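Local coordinates for hypothetical protein Atu0741 (Agrobacterium tumefaciens str. C58, PDB 1ZHV) that is of unknown function but contains an ACT domain and an N-terminal domain of the same clan, consistent with a small-molecule-binding regulatory role, at residues Ser84-Asn89 and Leu104-Asn109. Sequence-based numbering, arbitrary orientation.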
ATOM      1  N   SER A  84      10.606  -3.977  -8.499  1.00  9.39           N
ATOM      2  CA  SER A  84      11.937  -4.540  -8.736  1.00 10.32           C
ATOM      3  C   SER A  84      13.028  -3.837  -7.920  1.00 10.28           C
ATOM      4  O   SER A  84      13.811  -4.492  -7.227  1.00  9.49           O
ATOM      5  CB  SER A  84      12.290  -4.482 -10.223  1.00 14.52           C
ATOM      6  OG  SER A  84      13.549  -5.100 -10.457  1.00 21.32           O
ATOM      7  N   PRO A  85      13.103  -2.497  -7.991  1.00 10.14           N
ATOM      8  CA  PRO A  85      14.145  -1.816  -7.210  1.00 10.30           C
ATOM      9  C   PRO A  85      13.984  -1.950  -5.699  1.00 10.79           C
ATOM     10  O   PRO A  85      14.953  -1.829  -4.949  1.00 12.08           O
ATOM     11  CB  PRO A  85      14.058  -0.366  -7.690  1.00 12.13           C
ATOM     12  CG  PRO A  85      12.652  -0.239  -8.200  1.00 11.20           C
ATOM     13  CD  PRO A  85      12.402  -1.555  -8.879  1.00 10.24           C
ATOM     14  N   LEU A  86      12.765  -2.208  -5.245  1.00  9.02           N
ATOM     15  CA  LEU A  86      12.525  -2.359  -3.817  1.00  8.69           C
ATOM     16  C   LEU A  86      12.864  -3.771  -3.337  1.00  9.30           C
ATOM     17  O   LEU A  86      13.644  -3.956  -2.400  1.00 10.62           O
ATOM     18  CB  LEU A  86      11.061  -2.029  -3.491  1.00  8.40           C
ATOM     19  CG  LEU A  86      10.603  -0.615  -3.869  1.00  7.45           C
ATOM     20  CD1 LEU A  86       9.143  -0.416  -3.477  1.00 10.32           C
ATOM     21  CD2 LEU A  86      11.497   0.414  -3.170  1.00  9.51           C
ATOM     22  N   SER A  87      12.288  -4.769  -4.000  1.00 10.05           N
ATOM     23  CA  SER A  87      12.508  -6.162  -3.632  1.00 11.05           C
ATOM     24  C   SER A  87      13.958  -6.613  -3.753  1.00 12.12           C
ATOM     25  O   SER A  87      14.432  -7.400  -2.930  1.00 16.05           O
ATOM     26  CB  SER A  87      11.611  -7.072  -4.473  1.00  9.43           C
ATOM     27  OG  SER A  87      10.246  -6.830  -4.184  1.00 12.60           O
ATOM     28  N   THR A  88      14.658  -6.118  -4.767  1.00 11.08           N
ATOM     29  CA  THR A  88      16.057  -6.485  -4.972  1.00 14.52           C
ATOM     30  C   THR A  88      16.949  -5.803  -3.942  1.00 14.74           C
ATOM     31  O   THR A  88      18.116  -6.161  -3.790  1.00 16.50           O
ATOM     32  CB  THR A  88      16.548  -6.099  -6.383  1.00 16.36           C
ATOM     33  OG1 THR A  88      16.406  -4.687  -6.573  1.00 20.05           O
ATOM     34  CG2 THR A  88      15.746  -6.836  -7.448  1.00 20.19           C
ATOM     35  N   ASN A  89      16.399  -4.833  -3.221  1.00 13.39           N
ATOM     36  CA  ASN A  89      17.183  -4.122  -2.218  1.00 15.15           C
ATOM     37  C   ASN A  89      16.684  -4.249  -0.777  1.00 15.78           C
ATOM     38  O   ASN A  89      16.814  -3.324   0.025  1.00 18.43           O
ATOM     39  CB  ASN A  89      17.324  -2.652  -2.628  1.00 13.82           C
ATOM     40  CG  ASN A  89      18.240  -2.477  -3.832  1.00 15.30           C
ATOM     41  OD1 ASN A  89      19.441  -2.760  -3.761  1.00 18.32           O
ATOM     42  ND2 ASN A  89      17.680  -2.029  -4.945  1.00 14.60           N
ATOM     43  N   LEU A 104       0.551   0.496  -3.472  1.00  6.74           N
ATOM     44  CA  LEU A 104       1.697  -0.207  -2.909  1.00  8.34           C
ATOM     45  C   LEU A 104       1.904   0.227  -1.474  1.00  8.65           C
ATOM     46  O   LEU A 104       1.846   1.415  -1.176  1.00  7.25           O
ATOM     47  CB  LEU A 104       2.970   0.139  -3.701  1.00  9.79           C
ATOM     48  CG  LEU A 104       4.298  -0.156  -2.988  1.00 11.68           C
ATOM     49  CD1 LEU A 104       4.550  -1.647  -3.017  1.00 11.62           C
ATOM     50  CD2 LEU A 104       5.447   0.585  -3.649  1.00 10.51           C
ATOM     51  N   LEU A 105       2.126  -0.728  -0.582  1.00  7.35           N
ATOM     52  CA  LEU A 105       2.424  -0.376   0.792  1.00  7.11           C
ATOM     53  C   LEU A 105       3.794  -0.944   1.141  1.00  7.97           C
ATOM     54  O   LEU A 105       4.180  -2.015   0.672  1.00  7.61           O
ATOM     55  CB  LEU A 105       1.368  -0.927   1.762  1.00  9.31           C
ATOM     56  CG  LEU A 105      -0.034  -0.319   1.652  1.00  6.85           C
ATOM     57  CD1 LEU A 105      -0.903  -1.220   0.789  1.00  8.79           C
ATOM     58  CD2 LEU A 105      -0.656  -0.153   3.038  1.00 10.28           C
ATOM     59  N   VAL A 106       4.540  -0.185   1.930  1.00  8.15           N
ATOM     60  CA  VAL A 106       5.847  -0.605   2.404  1.00  9.63           C
ATOM     61  C   VAL A 106       5.836  -0.225   3.873  1.00  9.29           C
ATOM     62  O   VAL A 106       5.028   0.606   4.291  1.00  9.69           O
ATOM     63  CB  VAL A 106       7.017   0.137   1.697  1.00  9.81           C
ATOM     64  CG1 VAL A 106       7.039  -0.223   0.212  1.00 10.85           C
ATOM     65  CG2 VAL A 106       6.889   1.638   1.889  1.00 11.25           C
ATOM     66  N   ARG A 107       6.707  -0.839   4.663  1.00 11.47           N
ATOM     67  CA  ARG A 107       6.758  -0.500   6.075  1.00 11.49           C
ATOM     68  C   ARG A 107       7.177   0.955   6.174  1.00 12.07           C
ATOM     69  O   ARG A 107       8.023   1.427   5.404  1.00 11.99           O
ATOM     70  CB  ARG A 107       7.743  -1.412   6.808  1.00 13.81           C
ATOM     71  CG  ARG A 107       7.284  -2.856   6.841  1.00 15.31           C
ATOM     72  CD  ARG A 107       8.233  -3.758   7.615  1.00 18.80           C
ATOM     73  NE  ARG A 107       7.750  -5.138   7.662  1.00 21.76           N
ATOM     74  CZ  ARG A 107       6.658  -5.530   8.315  1.00 23.26           C
ATOM     75  NH1 ARG A 107       5.928  -4.649   8.985  1.00 23.00           N
ATOM     76  NH2 ARG A 107       6.290  -6.804   8.290  1.00 24.14           N
ATOM     77  N   SER A 108       6.578   1.673   7.115  1.00 11.04           N
ATOM     78  CA  SER A 108       6.886   3.079   7.285  1.00 12.91           C
ATOM     79  C   SER A 108       8.349   3.358   7.567  1.00 12.91           C
ATOM     80  O   SER A 108       8.862   4.400   7.178  1.00 13.61           O
ATOM     81  CB  SER A 108       6.012   3.670   8.388  1.00 13.59           C
ATOM     82  OG  SER A 108       4.645   3.548   8.025  1.00 15.49           O
ATOM     83  N   ASN A 109       9.024   2.435   8.234  1.00 13.93           N
ATOM     84  CA  ASN A 109      10.434   2.631   8.529  1.00 16.44           C
ATOM     85  C   ASN A 109      11.284   2.514   7.263  1.00 16.68           C
ATOM     86  O   ASN A 109      12.464   2.872   7.270  1.00 18.47           O
ATOM     87  CB  ASN A 109      10.916   1.625   9.588  1.00 19.49           C
ATOM     88  CG  ASN A 109      10.674   0.185   9.187  1.00 25.53           C
ATOM     89  OD1 ASN A 109      10.397  -0.108   8.030  1.00 28.50           O
ATOM     90  ND2 ASN A 109      10.797  -0.724  10.146  1.00 28.10           N
TER
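Leu-86 carries CG anti to its carbonyl carbon (chi1 -59°) and then extends CD1 away from helix 78-87, while Leu-104 sets CG anti to the backbone N (chi1 162°) and sends CD2 off strand 102-107 to meet it. The two leucines therefore touch tip to tip, Leu-86 CD1 lying 3.8 Å from Leu-104 CD2. The same CD1 also approaches Val-106 two residues further along the strand, at 4.3 Å from its CG1. A single methyl group of the helix thus rests against two branched side chains on one face of the strand, whereas Leu-105, between them, turns to the other face and packs on Trp-62 and Cys-64. No hydrogen bond links the segments, and the CA atoms of Leu-86 and Val-106 remain 9.3 Å apart; the contact is wholly apolar, small in area and buried. Ile-93 touches both Leu-86 and Leu-104, and Thr-114 of helix 111-120 touches both Leu-86 and Val-106, extending the layer between helices and sheet.

Beyond Leu-86 the helical segment closes on its own backbone. Ser-84 O accepts from Thr-88 N and, from the opposite face of the carbonyl plane, from Thr-88 OG1 at 2.7 Å. Asn-89 ND2 donates to Pro-85 O over 2.7 Å, nearly straight at 167° and on a lone pair in the carbonyl plane, which helps set the rotation of the amide. On the strand side, Val-106 is tied by backbone bonding to Ser-63 in the central strand 57-67, and Arg-107 forms a salt bridge with Asp-59. Helix 78-87 packs through branched aliphatic side chains onto strand 102-107, which lies antiparallel between strands 57-67 and 94-97, and with helix 111-120 alongside this matches the βαββαβ order of the ferredoxin-like ACT domain.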